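Terminase large subunit (Thermus phage G20c, PDB 5M1P) cuts viral DNA with its RNase H-like nuclease domain at the start and end of genome packaging, which the full-length subunit drives as an ATP-powered motor. Local coordinates at residues A[24-38]-A[54-68]. Numbering follows the deposited sequence.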
loop_
_atom_site.group_PDB
_atom_site.type_symbol
_atom_site.label_atom_id
_atom_site.label_comp_id
_atom_site.label_asym_id
_atom_site.label_seq_id
_atom_site.Cartn_x
_atom_site.Cartn_y
_atom_site.Cartn_z
ATOM N N THR A 24 -2.184 -2.830 -15.555
ATOM C CA THR A 24 -1.660 -2.185 -14.355
ATOM C C THR A 24 -1.801 -3.036 -13.086
ATOM O O THR A 24 -1.322 -2.628 -12.027
ATOM C CB THR A 24 -2.347 -0.821 -14.128
ATOM O OG1 THR A 24 -3.763 -0.997 -14.064
ATOM C CG2 THR A 24 -2.017 0.144 -15.265
ATOM N N ARG A 25 -2.455 -4.197 -13.185
ATOM C CA ARG A 25 -2.650 -5.079 -12.031
ATOM C C ARG A 25 -1.690 -6.249 -12.010
ATOM O O ARG A 25 -1.447 -6.866 -13.044
ATOM C CB ARG A 25 -4.051 -5.667 -12.019
ATOM C CG ARG A 25 -5.166 -4.652 -11.946
ATOM C CD ARG A 25 -6.479 -5.383 -11.781
ATOM N NE ARG A 25 -7.598 -4.477 -11.633
ATOM C CZ ARG A 25 -8.830 -4.853 -11.289
ATOM N NH1 ARG A 25 -9.114 -6.132 -11.059
ATOM N NH2 ARG A 25 -9.787 -3.944 -11.161
ATOM N N LEU A 26 -1.200 -6.571 -10.821
ATOM C CA LEU A 26 -0.555 -7.848 -10.553
ATOM C C LEU A 26 -1.546 -8.688 -9.769
ATOM O O LEU A 26 -1.810 -8.398 -8.605
ATOM C CB LEU A 26 0.725 -7.651 -9.744
ATOM C CG LEU A 26 1.769 -6.697 -10.333
ATOM C CD1 LEU A 26 3.092 -6.829 -9.586
ATOM C CD2 LEU A 26 1.939 -6.893 -11.828
ATOM N N VAL A 27 -2.084 -9.733 -10.387
ATOM C CA VAL A 27 -3.179 -10.489 -9.784
ATOM C C VAL A 27 -2.607 -11.793 -9.285
ATOM O O VAL A 27 -2.169 -12.621 -10.081
ATOM C CB VAL A 27 -4.328 -10.767 -10.776
ATOM C CG1 VAL A 27 -5.489 -11.481 -10.076
ATOM C CG2 VAL A 27 -4.818 -9.462 -11.386
ATOM N N VAL A 28 -2.609 -11.959 -7.964
ATOM C CA VAL A 28 -2.159 -13.187 -7.319
ATOM C C VAL A 28 -3.307 -14.184 -7.285
ATOM O O VAL A 28 -3.145 -15.367 -7.613
ATOM C CB VAL A 28 -1.649 -12.920 -5.888
ATOM C CG1 VAL A 28 -1.297 -14.224 -5.192
ATOM C CG2 VAL A 28 -0.414 -12.029 -5.939
ATOM N N GLU A 29 -4.465 -13.722 -6.848
ATOM C CA GLU A 29 -5.632 -14.578 -6.847
ATOM C C GLU A 29 -6.899 -13.780 -6.976
ATOM O O GLU A 29 -7.004 -12.631 -6.515
ATOM C CB GLU A 29 -5.656 -15.462 -5.614
ATOM C CG GLU A 29 -5.753 -14.745 -4.293
ATOM C CD GLU A 29 -5.574 -15.701 -3.133
ATOM O OE1 GLU A 29 -6.590 -16.098 -2.531
ATOM O OE2 GLU A 29 -4.417 -16.085 -2.852
ATOM N N ASP A 30 -7.872 -14.409 -7.619
ATOM C CA ASP A 30 -9.155 -13.770 -7.839
ATOM C C ASP A 30 -9.955 -13.813 -6.545
ATOM O O ASP A 30 -9.606 -14.519 -5.594
ATOM C CB ASP A 30 -9.884 -14.424 -9.017
ATOM C CG ASP A 30 -9.273 -14.053 -10.369
ATOM O OD1 ASP A 30 -8.819 -12.902 -10.554
ATOM O OD2 ASP A 30 -9.280 -14.902 -11.274
ATOM N N TYR A 31 -11.001 -12.997 -6.501
ATOM C CA TYR A 31 -11.874 -12.869 -5.345
ATOM C C TYR A 31 -12.403 -14.226 -4.846
ATOM O O TYR A 31 -12.916 -15.028 -5.632
ATOM C CB TYR A 31 -13.050 -11.987 -5.747
ATOM C CG TYR A 31 -14.126 -11.813 -4.701
ATOM C CD1 TYR A 31 -13.808 -11.448 -3.383
ATOM C CD2 TYR A 31 -15.473 -11.956 -5.035
ATOM C CE1 TYR A 31 -14.784 -11.251 -2.428
ATOM C CE2 TYR A 31 -16.463 -11.754 -4.091
ATOM C CZ TYR A 31 -16.124 -11.422 -2.785
ATOM O OH TYR A 31 -17.109 -11.233 -1.834
ATOM N N ARG A 32 -12.296 -14.444 -3.534
ATOM C CA ARG A 32 -12.918 -15.568 -2.819
ATOM C C ARG A 32 -14.029 -14.978 -1.947
ATOM O O ARG A 32 -13.733 -14.243 -1.016
ATOM C CB ARG A 32 -11.902 -16.222 -1.880
ATOM C CG ARG A 32 -10.697 -16.899 -2.500
ATOM C CD ARG A 32 -9.838 -17.462 -1.374
ATOM N NE ARG A 32 -10.589 -18.345 -0.467
ATOM C CZ ARG A 32 -10.560 -19.681 -0.465
ATOM N NH1 ARG A 32 -9.810 -20.367 -1.326
ATOM N NH2 ARG A 32 -11.295 -20.347 0.423
ATOM N N PRO A 33 -15.309 -15.306 -2.209
ATOM C CA PRO A 33 -16.387 -14.630 -1.454
ATOM C C PRO A 33 -16.560 -15.003 0.019
ATOM O O PRO A 33 -17.282 -14.310 0.743
ATOM C CB PRO A 33 -17.648 -15.000 -2.238
ATOM C CG PRO A 33 -17.310 -16.314 -2.838
ATOM C CD PRO A 33 -15.848 -16.263 -3.188
ATOM N N ASP A 34 -15.919 -16.083 0.453
ATOM C CA ASP A 34 -15.857 -16.434 1.871
ATOM C C ASP A 34 -14.860 -15.589 2.692
ATOM O O ASP A 34 -14.833 -15.698 3.922
ATOM C CB ASP A 34 -15.551 -17.931 2.048
ATOM C CG ASP A 34 -14.255 -18.370 1.365
ATOM O OD1 ASP A 34 -13.739 -17.656 0.471
ATOM O OD2 ASP A 34 -13.763 -19.460 1.707
ATOM N N HIS A 35 -14.033 -14.776 2.027
ATOM C CA HIS A 35 -13.061 -13.928 2.696
ATOM C C HIS A 35 -13.427 -12.456 2.603
ATOM O O HIS A 35 -14.186 -12.037 1.724
ATOM C CB HIS A 35 -11.676 -14.163 2.108
ATOM C CG HIS A 35 -11.118 -15.518 2.416
ATOM N ND1 HIS A 35 -9.884 -15.927 1.971
ATOM C CD2 HIS A 35 -11.618 -16.551 3.140
ATOM C CE1 HIS A 35 -9.644 -17.153 2.400
ATOM N NE2 HIS A 35 -10.685 -17.558 3.104
ATOM N N ILE A 36 -12.870 -11.680 3.525
ATOM C CA ILE A 36 -13.094 -10.239 3.618
ATOM C C ILE A 36 -11.779 -9.570 3.213
ATOM O O ILE A 36 -10.699 -10.024 3.594
ATOM C CB ILE A 36 -13.512 -9.851 5.058
ATOM C CG1 ILE A 36 -14.884 -10.453 5.404
ATOM C CG2 ILE A 36 -13.527 -8.341 5.261
ATOM C CD1 ILE A 36 -16.070 -9.747 4.777
ATOM N N TYR A 37 -11.882 -8.487 2.444
ATOM C CA TYR A 37 -10.715 -7.801 1.895
ATOM C C TYR A 37 -10.727 -6.330 2.257
ATOM O O TYR A 37 -11.780 -5.740 2.529
ATOM C CB TYR A 37 -10.745 -7.898 0.375
ATOM C CG TYR A 37 -10.630 -9.294 -0.173
ATOM C CD1 TYR A 37 -11.727 -10.159 -0.209
ATOM C CD2 TYR A 37 -9.424 -9.754 -0.670
ATOM C CE1 TYR A 37 -11.612 -11.438 -0.724
ATOM C CE2 TYR A 37 -9.306 -11.035 -1.193
ATOM C CZ TYR A 37 -10.409 -11.872 -1.217
ATOM O OH TYR A 37 -10.310 -13.141 -1.753
ATOM N N CYS A 38 -9.540 -5.734 2.233
ATOM C CA CYS A 38 -9.420 -4.286 2.275
ATOM C C CYS A 38 -8.376 -3.910 1.244
ATOM O O CYS A 38 -7.684 -4.790 0.714
ATOM C CB CYS A 38 -9.052 -3.792 3.671
ATOM S SG CYS A 38 -7.364 -4.167 4.173
ATOM N N VAL A 54 -4.659 -4.892 -2.532
ATOM C CA VAL A 54 -5.801 -5.660 -2.063
ATOM C C VAL A 54 -5.307 -6.780 -1.152
ATOM O O VAL A 54 -4.596 -7.683 -1.610
ATOM C CB VAL A 54 -6.594 -6.260 -3.241
ATOM C CG1 VAL A 54 -7.843 -6.950 -2.723
ATOM C CG2 VAL A 54 -6.983 -5.198 -4.263
ATOM N N LEU A 55 -5.695 -6.714 0.122
ATOM C CA LEU A 55 -5.304 -7.666 1.158
ATOM C C LEU A 55 -6.473 -8.535 1.571
ATOM O O LEU A 55 -7.527 -8.042 1.932
ATOM C CB LEU A 55 -4.785 -6.909 2.374
ATOM C CG LEU A 55 -4.386 -7.732 3.595
ATOM C CD1 LEU A 55 -3.318 -8.757 3.246
ATOM C CD2 LEU A 55 -3.890 -6.803 4.681
ATOM N N ASP A 56 -6.273 -9.839 1.486
ATOM C CA ASP A 56 -7.220 -10.808 2.020
ATOM C C ASP A 56 -7.002 -10.851 3.538
ATOM O O ASP A 56 -5.953 -11.320 4.019
ATOM C CB ASP A 56 -6.942 -12.166 1.376
ATOM C CG ASP A 56 -7.885 -13.259 1.831
ATOM O OD1 ASP A 56 -8.343 -13.248 2.996
ATOM O OD2 ASP A 56 -8.114 -14.186 1.026
ATOM N N LEU A 57 -7.968 -10.331 4.292
ATOM C CA LEU A 57 -7.829 -10.229 5.743
ATOM C C LEU A 57 -8.006 -11.568 6.467
ATOM O O LEU A 57 -7.684 -11.669 7.651
ATOM C CB LEU A 57 -8.796 -9.182 6.296
ATOM C CG LEU A 57 -8.494 -7.733 5.919
ATOM C CD1 LEU A 57 -9.663 -6.829 6.271
ATOM C CD2 LEU A 57 -7.231 -7.233 6.582
ATOM N N ASP A 58 -8.511 -12.581 5.766
ATOM C CA ASP A 58 -8.594 -13.928 6.315
ATOM C C ASP A 58 -7.261 -14.678 6.216
ATOM O O ASP A 58 -6.974 -15.513 7.061
ATOM C CB ASP A 58 -9.704 -14.728 5.617
ATOM C CG ASP A 58 -11.094 -14.124 5.819
ATOM O OD1 ASP A 58 -12.012 -14.878 6.197
ATOM O OD2 ASP A 58 -11.284 -12.905 5.602
ATOM N N THR A 59 -6.460 -14.406 5.190
ATOM C CA THR A 59 -5.188 -15.123 4.988
ATOM C C THR A 59 -3.936 -14.275 5.210
ATOM O O THR A 59 -2.846 -14.827 5.367
ATOM C CB THR A 59 -5.098 -15.691 3.570
ATOM O OG1 THR A 59 -4.985 -14.612 2.634
ATOM C CG2 THR A 59 -6.308 -16.572 3.252
ATOM N N GLY A 60 -4.078 -12.948 5.192
ATOM C CA GLY A 60 -2.924 -12.060 5.309
ATOM C C GLY A 60 -2.111 -11.948 4.031
ATOM O O GLY A 60 -0.984 -11.451 4.074
ATOM N N ALA A 61 -2.665 -12.387 2.896
ATOM C CA ALA A 61 -1.975 -12.334 1.612
ATOM C C ALA A 61 -2.539 -11.259 0.701
ATOM O O ALA A 61 -3.748 -11.064 0.620
ATOM C CB ALA A 61 -2.039 -13.685 0.923
ATOM N N ILE A 62 -1.646 -10.561 0.009
ATOM C CA ILE A 62 -2.040 -9.650 -1.042
ATOM C C ILE A 62 -2.598 -10.473 -2.202
ATOM O O ILE A 62 -1.945 -11.402 -2.703
ATOM C CB ILE A 62 -0.854 -8.779 -1.513
ATOM C CG1 ILE A 62 -0.363 -7.867 -0.380
ATOM C CG2 ILE A 62 -1.207 -7.993 -2.767
ATOM C CD1 ILE A 62 -1.391 -6.881 0.132
ATOM N N ALA A 63 -3.829 -10.158 -2.591
ATOM C CA ALA A 63 -4.515 -10.827 -3.699
ATOM C C ALA A 63 -4.279 -10.120 -5.023
ATOM O O ALA A 63 -4.303 -10.748 -6.082
ATOM C CB ALA A 63 -6.006 -10.900 -3.418
ATOM N N CYS A 64 -4.073 -8.797 -4.981
ATOM C CA CYS A 64 -3.933 -7.996 -6.187
ATOM C C CYS A 64 -3.242 -6.699 -5.806
ATOM O O CYS A 64 -3.506 -6.163 -4.723
ATOM C CB CYS A 64 -5.323 -7.705 -6.753
ATOM S SG CYS A 64 -5.297 -6.839 -8.328
ATOM N N LEU A 65 -2.353 -6.219 -6.663
ATOM C CA LEU A 65 -1.724 -4.921 -6.455
ATOM C C LEU A 65 -1.770 -4.160 -7.761
ATOM O O LEU A 65 -1.319 -4.672 -8.774
ATOM C CB LEU A 65 -0.287 -5.117 -5.980
ATOM C CG LEU A 65 0.433 -3.805 -5.614
ATOM C CD1 LEU A 65 1.335 -4.036 -4.412
ATOM C CD2 LEU A 65 1.213 -3.216 -6.774
ATOM N N GLU A 66 -2.332 -2.952 -7.742
ATOM C CA GLU A 66 -2.425 -2.120 -8.934
ATOM C C GLU A 66 -1.551 -0.908 -8.725
ATOM O O GLU A 66 -1.598 -0.289 -7.660
ATOM C CB GLU A 66 -3.874 -1.705 -9.208
ATOM C CG GLU A 66 -4.035 -0.947 -10.518
ATOM C CD GLU A 66 -5.457 -0.911 -11.037
ATOM O OE1 GLU A 66 -6.390 -1.254 -10.292
ATOM O OE2 GLU A 66 -5.633 -0.554 -12.222
ATOM N N ARG A 67 -0.743 -0.601 -9.733
ATOM C CA ARG A 67 0.211 0.491 -9.643
ATOM C C ARG A 67 0.303 1.213 -10.973
ATOM O O ARG A 67 0.410 0.590 -12.023
ATOM C CB ARG A 67 1.581 -0.059 -9.258
ATOM C CG ARG A 67 2.695 0.982 -9.219
ATOM C CD ARG A 67 3.862 0.454 -8.413
ATOM N NE ARG A 67 5.001 1.363 -8.262
ATOM C CZ ARG A 67 6.041 1.461 -9.095
ATOM N NH1 ARG A 67 6.104 0.760 -10.229
ATOM N NH2 ARG A 67 7.038 2.285 -8.784
ATOM N N MET A 68 0.252 2.534 -10.940
ATOM C CA MET A 68 0.557 3.299 -12.147
ATOM C C MET A 68 0.967 4.695 -11.748
ATOM O O MET A 68 0.904 5.053 -10.588
ATOM C CB MET A 68 -0.625 3.320 -13.124
ATOM C CG MET A 68 -1.886 3.980 -12.599
ATOM S SD MET A 68 -2.685 3.133 -11.227
ATOM C CE MET A 68 -4.143 4.171 -11.084
HETATM O O HOH W 1 0.823 -3.327 -10.470
HETATM O O HOH W 2 -8.945 -1.273 -11.018
HETATM O O HOH W 3 -7.185 -2.367 -13.427
HETATM O O HOH W 4 -7.666 -13.842 -1.634
HETATM O O HOH W 5 -2.941 -14.148 -2.431
#
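H35 and D56 join by a histidine-carboxylate hydrogen bond beside the turn of the hairpin 54-68 in this RNase H-like fold, where 25-27 pairs with 61-68 and 37-38 with 54-56 in the central sheet. ND1 of H35 donates its N-H to OD2 of D56 at 2.7 Å, with OD2 nearly in the ring plane and using its syn lone pair. The imidazole lies between two neighbours: CB of D58 sits 3.6 Å from the ring centroid over one face, while NE of R32 lies over the opposite one. The D58 carboxylate is tilted only 16° from the ring, and its OD2 accepts a hydrogen bond from the backbone N of I36 at 2.9 Å. Aspartate suits position 56 because its short side chain also serves its own turn: with CG anti to the backbone N (chi1 -179°), OD1 takes the N-H groups of D58 and T59. A water that accepts a hydrogen bond from Y37 OH donates one each to E29 OE1 and D56 OD2, bridging two carboxylates that would otherwise probably repel.

Beyond this cluster are two antiparallel ladders. C38 pairs with L55 through two backbone bonds, and L26 likewise with L65. At the classic bulge where A63 and C64 both face V54, A63 O accepts from V28 N and E29 N; alanine's small CB packs at the edge of the Y37 ring.

At the far end E66 reaches T24 and R25. The R25 guanidinium has its main partner in D86; its salt bridge with E66 is long, supplemented by two bridging waters. Threonine brings a hydroxyl close to the strand: T24 OG1 donates to E66 OE2 at 2.7 Å, on the anti side and 26° out of the carboxylate plane.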